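Exo-beta-1,4-mannosidase (Rhizomucor miehei, PDB 4LYP) hydrolyses terminal non-reducing beta-D-mannose residues of beta-mannosides and, as a family 5 glycoside hydrolase built on a TIM barrel, can also transglycosylate. Local coordinates at residues A37-A42 with F48-E53; K222-D227 with M231-A236. One frame throughout, in Å; residues are numbered along the deposited sequence.

Interaction 1 of 2, residues A37-A42 with F48-E53; sequences AFVKIA and FTRYGE
Lys40 and Thr49 form the hydrogen-bonded pair of an antiparallel beta hairpin, with Lys40 N to Thr49 O at 2.9 Å and Thr49 N to Lys40 O at 2.8 Å. Their side chains share a face of the sheet. Thr49 OG1 stands between its backbone N and carbonyl carbon (chi1 67°), beside CB of Lys40, while the methyl CG2 lies against Ala42. The lysine chain runs straight until a bend at chi4 brings NZ back onto Phe38 O, 2.8 Å away and on a carbonyl lone pair. Glu35 O is its second carbonyl acceptor, and a water joins NZ, OG1 and the amide of Gly52, in the type I' turn from Arg50 to Glu53. Val39 CG1 meets Phe48 CB, whereas Ile41 points away and returns only through CD1, 3.7 Å from Phe48 CE1. The hairpin lies across the N-terminal end of the TIM barrel, with Val39, Ile41 and Phe48 packed on Leu262 of strand 262-264.

Arg50 extends fully, with CG anti to the backbone N (chi1 -164°), and delivers NE to Ala37 O at 2.8 Å in a nearly straight bond (173°) close to the guanidinium plane. NH2 adds only a weak bond to the same oxygen, while Tyr51 OH lies over one guanidinium face. The charged side chain thus bridges an interval without main-chain bonds, between the Lys40-Thr49 pair and the backbone bond of Tyr51 with Phe36.

Interaction 2 of 2, residues K222-D227 with M231-A236; sequences KIYKED and MSWQIA
Tyr224 and Lys225, in the short 3-10 segment 224-226, approach Trp233 on strand 230-234 without any backbone pairing, the closest CA atoms, those of Lys225 and Trp233, being 9.3 Å apart. The setting is the TIM barrel: 222-227 belongs to the loop that follows helix 197-213 and leads into the fourth parallel strand of the barrel. Beyond its end the chain runs on to Glu238, which lines a pocket occupied by guanidine.

The contact is carried by one aromatic pair, the tyrosine offering its methylene and ring edge to the edge of the indole. Trp233 has CG anti to its carbonyl carbon (chi1 -64°), and this together with chi2 (104°) sends the six-membered part of the indole toward the loop, where CH2 reaches to 4.0 Å from Tyr224 CB. This methylene lies in the indole plane, at the ring edge, so neither face of the tryptophan is used here. The tyrosine CD2 is 4.1 Å from the same CH2, and the two side chains cross at about a right angle. Lys225 adds its backbone N near the indole edge, 4.3 Å from Trp233 CZ2, while its side chain leads away to Asn214. Val212 of helix 197-213 and Met147 of strand 144-148 pack on both aromatics, while Ile254 of helix 244-257 touches the indole, placing the pair in the layer between barrel and helices.

The polar end of Tyr224 is held by Asp132. Two backbone bonds, Glu226 N to Ile223 O and Asp227 N to Tyr224 O, shape the turn. Its ends are drawn together by a salt bridge in which Lys222 NZ, also paired with Asp139, meets Asp227 OD1 at 2.7 Å from above the carboxylate plane.

From the N terminus, interaction 1 comes first and closes the short loop 43-47 as a hairpin, whose second strand pairs with strand 53-61, the first of the barrel. Much later, interaction 2 spans residues 228-230, where the chain enters strand 230-234. The two are in series, neither enclosing nor crossing the other, yet they touch directly. Phe48 CZ packs on Met231 CE at 3.6 Å, Val39 lies on the same methionine, and Phe38 CZ approaches Glu226 O at 3.5 Å. Within the loop of interaction 2, Pro228 packs against Ala37 and its O accepts a weak hydrogen bond from Arg50 NH2. The N-terminal hairpin is thereby tied to the start of the fourth barrel strand.

Interaction 1 of 2, residues A37-A42 with F48-E53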
ATOM      1  N   ALA A  37      -6.026  -9.789 -20.375  1.00 12.33           N
ATOM      2  CA  ALA A  37      -5.012  -9.658 -19.351  1.00 12.82           C
ATOM      3  C   ALA A  37      -5.325  -8.641 -18.288  1.00 10.00           C
ATOM      4  O   ALA A  37      -4.606  -8.553 -17.272  1.00 10.86           O
ATOM      5  CB  ALA A  37      -3.654  -9.357 -20.003  1.00 15.30           C
ATOM      6  N   PHE A  38      -6.414  -7.858 -18.442  1.00 10.92           N
ATOM      7  CA  PHE A  38      -6.750  -6.892 -17.384  1.00 10.74           C
ATOM      8  C   PHE A  38      -7.423  -7.630 -16.258  1.00  9.50           C
ATOM      9  O   PHE A  38      -8.329  -8.469 -16.469  1.00 11.48           O
ATOM     10  CB  PHE A  38      -7.667  -5.797 -17.921  1.00 11.23           C
ATOM     11  CG  PHE A  38      -6.941  -4.819 -18.813  1.00 10.58           C
ATOM     12  CD1 PHE A  38      -6.471  -3.585 -18.325  1.00 11.10           C
ATOM     13  CD2 PHE A  38      -6.666  -5.124 -20.146  1.00 13.31           C
ATOM     14  CE1 PHE A  38      -5.731  -2.749 -19.094  1.00 12.01           C
ATOM     15  CE2 PHE A  38      -5.920  -4.241 -20.917  1.00 13.95           C
ATOM     16  CZ  PHE A  38      -5.511  -3.015 -20.400  1.00 12.21           C
ATOM     17  N   VAL A  39      -7.079  -7.245 -15.025  1.00  9.10           N
ATOM     18  CA  VAL A  39      -7.801  -7.804 -13.856  1.00  9.43           C
ATOM     19  C   VAL A  39      -9.176  -7.175 -13.842  1.00  8.73           C
ATOM     20  O   VAL A  39      -9.336  -5.963 -14.056  1.00  9.51           O
ATOM     21  CB  VAL A  39      -7.011  -7.510 -12.558  1.00  8.58           C
ATOM     22  CG1 VAL A  39      -7.785  -8.087 -11.372  1.00  9.54           C
ATOM     23  CG2 VAL A  39      -5.630  -8.072 -12.627  1.00 10.24           C
ATOM     24  N   LYS A  40     -10.202  -8.006 -13.534  1.00  8.92           N
ATOM     25  CA  LYS A  40     -11.600  -7.551 -13.579  1.00  9.79           C
ATOM     26  C   LYS A  40     -12.275  -8.033 -12.316  1.00  9.28           C
ATOM     27  O   LYS A  40     -11.749  -8.889 -11.582  1.00  9.13           O
ATOM     28  CB  LYS A  40     -12.337  -8.165 -14.793  1.00 11.22           C
ATOM     29  CG  LYS A  40     -11.603  -7.910 -16.078  1.00 13.86           C
ATOM     30  CD  LYS A  40     -12.254  -8.609 -17.278  1.00 14.30           C
ATOM     31  CE  LYS A  40     -11.332  -8.509 -18.523  1.00 15.85           C
ATOM     32  NZ  LYS A  40     -10.089  -9.428 -18.407  1.00 16.50           N
ATOM     33  N   ILE A  41     -13.475  -7.531 -12.069  1.00  9.33           N
ATOM     34  CA  ILE A  41     -14.334  -8.112 -11.015  1.00  9.83           C
ATOM     35  C   ILE A  41     -15.134  -9.236 -11.702  1.00 11.07           C
ATOM     36  O   ILE A  41     -15.704  -9.045 -12.777  1.00 13.93           O
ATOM     37  CB  ILE A  41     -15.293  -7.066 -10.412  1.00  9.48           C
ATOM     38  CG1 ILE A  41     -14.558  -5.791  -9.994  1.00 10.59           C
ATOM     39  CG2 ILE A  41     -16.114  -7.726  -9.260  1.00 11.08           C
ATOM     40  CD1 ILE A  41     -13.503  -6.081  -8.934  1.00 10.08           C
ATOM     41  N   ALA A  42     -15.173 -10.385 -11.066  1.00 10.64           N
ATOM     42  CA  ALA A  42     -16.090 -11.424 -11.511  1.00 11.54           C
ATOM     43  C   ALA A  42     -17.499 -10.848 -11.686  1.00 13.50           C
ATOM     44  O   ALA A  42     -17.967 -10.056 -10.879  1.00 13.48           O
ATOM     45  CB  ALA A  42     -16.134 -12.526 -10.515  1.00 12.91           C
ATOM     46  N   PHE A  48     -11.952 -11.503  -8.093  1.00  9.09           N
ATOM     47  CA  PHE A  48     -11.335 -10.954  -9.294  1.00  9.29           C
ATOM     48  C   PHE A  48     -11.201 -12.036 -10.353  1.00  8.40           C
ATOM     49  O   PHE A  48     -11.218 -13.244 -10.015  1.00  9.19           O
ATOM     50  CB  PHE A  48      -9.924 -10.425  -9.003  1.00  8.91           C
ATOM     51  CG  PHE A  48      -9.900  -9.384  -7.936  1.00  7.97           C
ATOM     52  CD1 PHE A  48     -10.413  -8.099  -8.172  1.00  8.59           C
ATOM     53  CD2 PHE A  48      -9.330  -9.617  -6.688  1.00  8.53           C
ATOM     54  CE1 PHE A  48     -10.415  -7.104  -7.214  1.00  9.11           C
ATOM     55  CE2 PHE A  48      -9.305  -8.642  -5.727  1.00  8.41           C
ATOM     56  CZ  PHE A  48      -9.832  -7.367  -5.958  1.00  8.97           C
ATOM     57  N   THR A  49     -11.006 -11.629 -11.621  1.00  9.39           N
ATOM     58  CA  THR A  49     -10.621 -12.552 -12.686  1.00  9.94           C
ATOM     59  C   THR A  49      -9.471 -11.940 -13.430  1.00  8.96           C
ATOM     60  O   THR A  49      -9.277 -10.731 -13.458  1.00  9.35           O
ATOM     61  CB  THR A  49     -11.799 -12.866 -13.653  1.00 10.26           C
ATOM     62  OG1 THR A  49     -12.155 -11.717 -14.395  1.00 11.94           O
ATOM     63  CG2 THR A  49     -13.024 -13.359 -12.891  1.00 12.62           C
ATOM     64  N   ARG A  50      -8.737 -12.808 -14.127  1.00  9.44           N
ATOM     65  CA  ARG A  50      -7.684 -12.392 -15.069  1.00 10.12           C
ATOM     66  C   ARG A  50      -7.501 -13.581 -16.023  1.00  9.68           C
ATOM     67  O   ARG A  50      -7.507 -14.745 -15.526  1.00  9.89           O
ATOM     68  CB  ARG A  50      -6.352 -12.067 -14.340  1.00 10.01           C
ATOM     69  CG  ARG A  50      -5.434 -11.276 -15.256  1.00  9.78           C
ATOM     70  CD  ARG A  50      -4.061 -11.109 -14.620  1.00  9.36           C
ATOM     71  NE  ARG A  50      -3.295 -10.122 -15.400  1.00  9.37           N
ATOM     72  CZ  ARG A  50      -1.979  -9.945 -15.362  1.00  8.28           C
ATOM     73  NH1 ARG A  50      -1.184 -10.784 -14.660  1.00  9.72           N
ATOM     74  NH2 ARG A  50      -1.444  -8.889 -16.010  1.00  9.04           N
ATOM     75  N   TYR A  51      -7.355 -13.310 -17.328  1.00 10.76           N
ATOM     76  CA  TYR A  51      -7.160 -14.436 -18.269  1.00 12.74           C
ATOM     77  C   TYR A  51      -8.322 -15.423 -18.189  1.00 12.36           C
ATOM     78  O   TYR A  51      -8.105 -16.627 -18.441  1.00 13.70           O
ATOM     79  CB  TYR A  51      -5.807 -15.139 -18.126  1.00 13.77           C
ATOM     80  CG  TYR A  51      -4.583 -14.275 -18.152  1.00 14.03           C
ATOM     81  CD1 TYR A  51      -4.228 -13.587 -19.316  1.00 16.06           C
ATOM     82  CD2 TYR A  51      -3.799 -14.141 -16.985  1.00 15.50           C
ATOM     83  CE1 TYR A  51      -3.059 -12.794 -19.341  1.00 17.53           C
ATOM     84  CE2 TYR A  51      -2.642 -13.340 -17.017  1.00 19.55           C
ATOM     85  CZ  TYR A  51      -2.317 -12.641 -18.137  1.00 17.69           C
ATOM     86  OH  TYR A  51      -1.154 -11.889 -18.231  1.00 23.07           O
ATOM     87  N   GLY A  52      -9.531 -14.929 -17.924  1.00 13.19           N
ATOM     88  CA  GLY A  52     -10.723 -15.827 -17.938  1.00 14.53           C
ATOM     89  C   GLY A  52     -10.795 -16.752 -16.755  1.00 11.85           C
ATOM     90  O   GLY A  52     -11.625 -17.662 -16.780  1.00 14.74           O
ATOM     91  N   GLU A  53      -9.972 -16.534 -15.732  1.00 10.52           N
ATOM     92  CA  GLU A  53      -9.936 -17.426 -14.541  1.00 10.14           C
ATOM     93  C   GLU A  53      -9.973 -16.615 -13.258  1.00  8.79           C
ATOM     94  O   GLU A  53      -9.589 -15.434 -13.259  1.00  9.75           O
ATOM     95  CB  GLU A  53      -8.671 -18.288 -14.522  1.00 10.36           C
ATOM     96  CG  GLU A  53      -8.603 -19.212 -15.725  1.00 11.63           C
ATOM     97  CD  GLU A  53      -7.272 -19.906 -15.814  1.00 13.63           C
ATOM     98  OE1 GLU A  53      -6.392 -19.817 -14.990  1.00 13.07           O
ATOM     99  OE2 GLU A  53      -7.129 -20.624 -16.831  1.00 17.73           O
TER
HETATM  100  O   HOH W   1     -10.778 -12.201 -17.083  1.00  6.95           O
HETATM  101  O   HOH W   2     -14.751 -11.186 -15.173  1.00 27.07           O

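Interaction 2 of 2, residues K222-D227 with M231-A236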
ATOM      1  N   LYS A 222       4.477   1.193 -23.142  1.00 10.21           N
ATOM      2  CA  LYS A 222       3.041   1.160 -22.856  1.00  9.92           C
ATOM      3  C   LYS A 222       2.565   2.432 -22.191  1.00  9.25           C
ATOM      4  O   LYS A 222       3.237   2.945 -21.260  1.00 10.67           O
ATOM      5  CB  LYS A 222       2.690  -0.070 -21.983  1.00 10.05           C
ATOM      6  CG  LYS A 222       2.878  -1.367 -22.721  1.00 11.17           C
ATOM      7  CD  LYS A 222       2.502  -2.570 -21.878  1.00 11.75           C
ATOM      8  CE  LYS A 222       3.625  -2.958 -20.886  1.00 11.04           C
ATOM      9  NZ  LYS A 222       3.163  -4.073 -19.944  1.00 10.85           N
ATOM     10  N   ILE A 223       1.411   2.921 -22.581  1.00  9.85           N
ATOM     11  CA  ILE A 223       0.779   4.007 -21.821  1.00  9.74           C
ATOM     12  C   ILE A 223       0.163   3.361 -20.580  1.00  8.63           C
ATOM     13  O   ILE A 223      -0.459   2.294 -20.656  1.00  9.67           O
ATOM     14  CB  ILE A 223      -0.288   4.709 -22.652  1.00 10.86           C
ATOM     15  CG1 ILE A 223       0.328   5.212 -23.980  1.00 13.59           C
ATOM     16  CG2 ILE A 223      -0.891   5.869 -21.824  1.00 12.31           C
ATOM     17  CD1 ILE A 223       1.383   6.154 -23.852  1.00 20.42           C
ATOM     18  N   TYR A 224       0.340   4.019 -19.409  1.00  8.78           N
ATOM     19  CA  TYR A 224      -0.086   3.312 -18.155  1.00  8.10           C
ATOM     20  C   TYR A 224      -1.537   2.844 -18.191  1.00  7.95           C
ATOM     21  O   TYR A 224      -1.866   1.741 -17.763  1.00  8.98           O
ATOM     22  CB  TYR A 224       0.180   4.175 -16.930  1.00  7.85           C
ATOM     23  CG  TYR A 224       1.604   4.249 -16.451  1.00  7.50           C
ATOM     24  CD1 TYR A 224       2.726   3.972 -17.253  1.00  8.41           C
ATOM     25  CD2 TYR A 224       1.850   4.676 -15.134  1.00  8.31           C
ATOM     26  CE1 TYR A 224       4.031   4.102 -16.750  1.00  8.24           C
ATOM     27  CE2 TYR A 224       3.123   4.837 -14.630  1.00  7.61           C
ATOM     28  CZ  TYR A 224       4.205   4.575 -15.421  1.00  8.27           C
ATOM     29  OH  TYR A 224       5.462   4.750 -14.911  1.00  8.81           O
ATOM     30  N   LYS A 225      -2.467   3.739 -18.632  1.00  8.41           N
ATOM     31  CA  LYS A 225      -3.894   3.411 -18.645  1.00  9.10           C
ATOM     32  C   LYS A 225      -4.230   2.273 -19.608  1.00  9.09           C
ATOM     33  O   LYS A 225      -5.330   1.726 -19.531  1.00 10.52           O
ATOM     34  CB  LYS A 225      -4.742   4.609 -18.980  1.00 11.04           C
ATOM     35  CG  LYS A 225      -4.545   5.181 -20.386  1.00 10.77           C
ATOM     36  CD  LYS A 225      -5.287   6.534 -20.556  1.00 11.76           C
ATOM     37  CE  LYS A 225      -5.215   6.981 -21.987  1.00 14.30           C
ATOM     38  NZ  LYS A 225      -5.865   8.312 -22.104  1.00 16.20           N
ATOM     39  N   GLU A 226      -3.289   1.865 -20.479  1.00  9.40           N
ATOM     40  CA  GLU A 226      -3.480   0.722 -21.353  1.00 10.41           C
ATOM     41  C   GLU A 226      -2.666  -0.469 -20.922  1.00  9.70           C
ATOM     42  O   GLU A 226      -2.611  -1.477 -21.671  1.00 11.07           O
ATOM     43  CB  GLU A 226      -3.095   1.180 -22.797  1.00 11.60           C
ATOM     44  CG  GLU A 226      -3.989   2.261 -23.335  1.00 14.65           C
ATOM     45  CD  GLU A 226      -5.381   1.746 -23.568  1.00 18.65           C
ATOM     46  OE1 GLU A 226      -5.578   0.526 -23.772  1.00 23.19           O
ATOM     47  OE2 GLU A 226      -6.197   2.576 -23.828  1.00 28.77           O
ATOM     48  N   ASP A 227      -2.022  -0.436 -19.750  1.00  9.05           N
ATOM     49  CA  ASP A 227      -1.109  -1.503 -19.384  1.00  8.97           C
ATOM     50  C   ASP A 227      -1.816  -2.473 -18.457  1.00  8.51           C
ATOM     51  O   ASP A 227      -2.162  -2.116 -17.331  1.00  8.52           O
ATOM     52  CB  ASP A 227       0.103  -0.856 -18.647  1.00  9.19           C
ATOM     53  CG  ASP A 227       1.185  -1.819 -18.367  1.00  9.30           C
ATOM     54  OD1 ASP A 227       1.010  -3.061 -18.604  1.00  9.78           O
ATOM     55  OD2 ASP A 227       2.288  -1.383 -17.967  1.00 10.29           O
ATOM     56  N   MET A 231      -3.230  -3.518 -12.098  1.00  7.29           N
ATOM     57  CA  MET A 231      -4.495  -4.078 -11.643  1.00  7.68           C
ATOM     58  C   MET A 231      -5.493  -2.983 -11.341  1.00  8.13           C
ATOM     59  O   MET A 231      -6.697  -3.094 -11.669  1.00  8.70           O
ATOM     60  CB  MET A 231      -4.237  -4.952 -10.392  1.00  7.94           C
ATOM     61  CG  MET A 231      -5.548  -5.274  -9.678  1.00  8.27           C
ATOM     62  SD  MET A 231      -5.255  -6.465  -8.354  1.00  8.41           S
ATOM     63  CE  MET A 231      -6.720  -6.228  -7.333  1.00 11.68           C
ATOM     64  N   SER A 232      -5.070  -1.993 -10.583  1.00  7.53           N
ATOM     65  CA  SER A 232      -6.011  -0.967 -10.140  1.00  7.53           C
ATOM     66  C   SER A 232      -5.331   0.374  -9.934  1.00  7.01           C
ATOM     67  O   SER A 232      -4.110   0.433  -9.646  1.00  7.43           O
ATOM     68  CB  SER A 232      -6.759  -1.403  -8.860  1.00  8.30           C
ATOM     69  OG  SER A 232      -5.817  -1.483  -7.827  1.00  8.75           O
ATOM     70  N   TRP A 233      -6.122   1.425 -10.048  1.00  7.65           N
ATOM     71  CA  TRP A 233      -5.751   2.781  -9.587  1.00  7.44           C
ATOM     72  C   TRP A 233      -6.394   2.960  -8.240  1.00  7.05           C
ATOM     73  O   TRP A 233      -7.590   2.726  -8.075  1.00  9.09           O
ATOM     74  CB  TRP A 233      -6.319   3.833 -10.516  1.00  7.46           C
ATOM     75  CG  TRP A 233      -5.730   3.710 -11.888  1.00  7.63           C
ATOM     76  CD1 TRP A 233      -6.321   3.180 -13.040  1.00  8.16           C
ATOM     77  CD2 TRP A 233      -4.389   4.068 -12.285  1.00  6.87           C
ATOM     78  NE1 TRP A 233      -5.416   3.168 -14.076  1.00  8.23           N
ATOM     79  CE2 TRP A 233      -4.235   3.705 -13.663  1.00  7.04           C
ATOM     80  CE3 TRP A 233      -3.314   4.674 -11.610  1.00  7.58           C
ATOM     81  CZ2 TRP A 233      -3.055   3.909 -14.341  1.00  8.06           C
ATOM     82  CZ3 TRP A 233      -2.133   4.865 -12.285  1.00  7.99           C
ATOM     83  CH2 TRP A 233      -2.012   4.502 -13.650  1.00  8.15           C
ATOM     84  N   GLN A 234      -5.606   3.374  -7.251  1.00  6.48           N
ATOM     85  CA  GLN A 234      -6.116   3.545  -5.875  1.00  6.83           C
ATOM     86  C   GLN A 234      -6.089   5.011  -5.515  1.00  6.90           C
ATOM     87  O   GLN A 234      -5.035   5.662  -5.660  1.00  7.08           O
ATOM     88  CB  GLN A 234      -5.308   2.686  -4.922  1.00  6.73           C
ATOM     89  CG  GLN A 234      -5.745   2.861  -3.473  1.00  6.67           C
ATOM     90  CD  GLN A 234      -5.103   1.759  -2.681  1.00  7.18           C
ATOM     91  OE1 GLN A 234      -3.943   1.912  -2.220  1.00  7.61           O
ATOM     92  NE2 GLN A 234      -5.795   0.615  -2.529  1.00  7.00           N
ATOM     93  N   ILE A 235      -7.252   5.533  -5.098  1.00  7.23           N
ATOM     94  CA  ILE A 235      -7.373   6.991  -4.862  1.00  7.39           C
ATOM     95  C   ILE A 235      -6.175   7.500  -4.025  1.00  6.73           C
ATOM     96  O   ILE A 235      -5.445   8.429  -4.406  1.00  7.55           O
ATOM     97  CB  ILE A 235      -8.692   7.304  -4.191  1.00  7.73           C
ATOM     98  CG1 ILE A 235      -9.904   7.019  -5.094  1.00  8.83           C
ATOM     99  CG2 ILE A 235      -8.697   8.813  -3.794  1.00  9.78           C
ATOM    100  CD1 ILE A 235     -11.252   7.117  -4.380  1.00 10.89           C
ATOM    101  N   ALA A 236      -6.035   6.931  -2.815  1.00  7.14           N
ATOM    102  CA  ALA A 236      -5.010   7.419  -1.915  1.00  6.46           C
ATOM    103  C   ALA A 236      -4.892   6.408  -0.805  1.00  6.26           C
ATOM    104  O   ALA A 236      -5.804   5.676  -0.460  1.00  8.06           O
ATOM    105  CB  ALA A 236      -5.352   8.802  -1.291  1.00  8.05           C
TER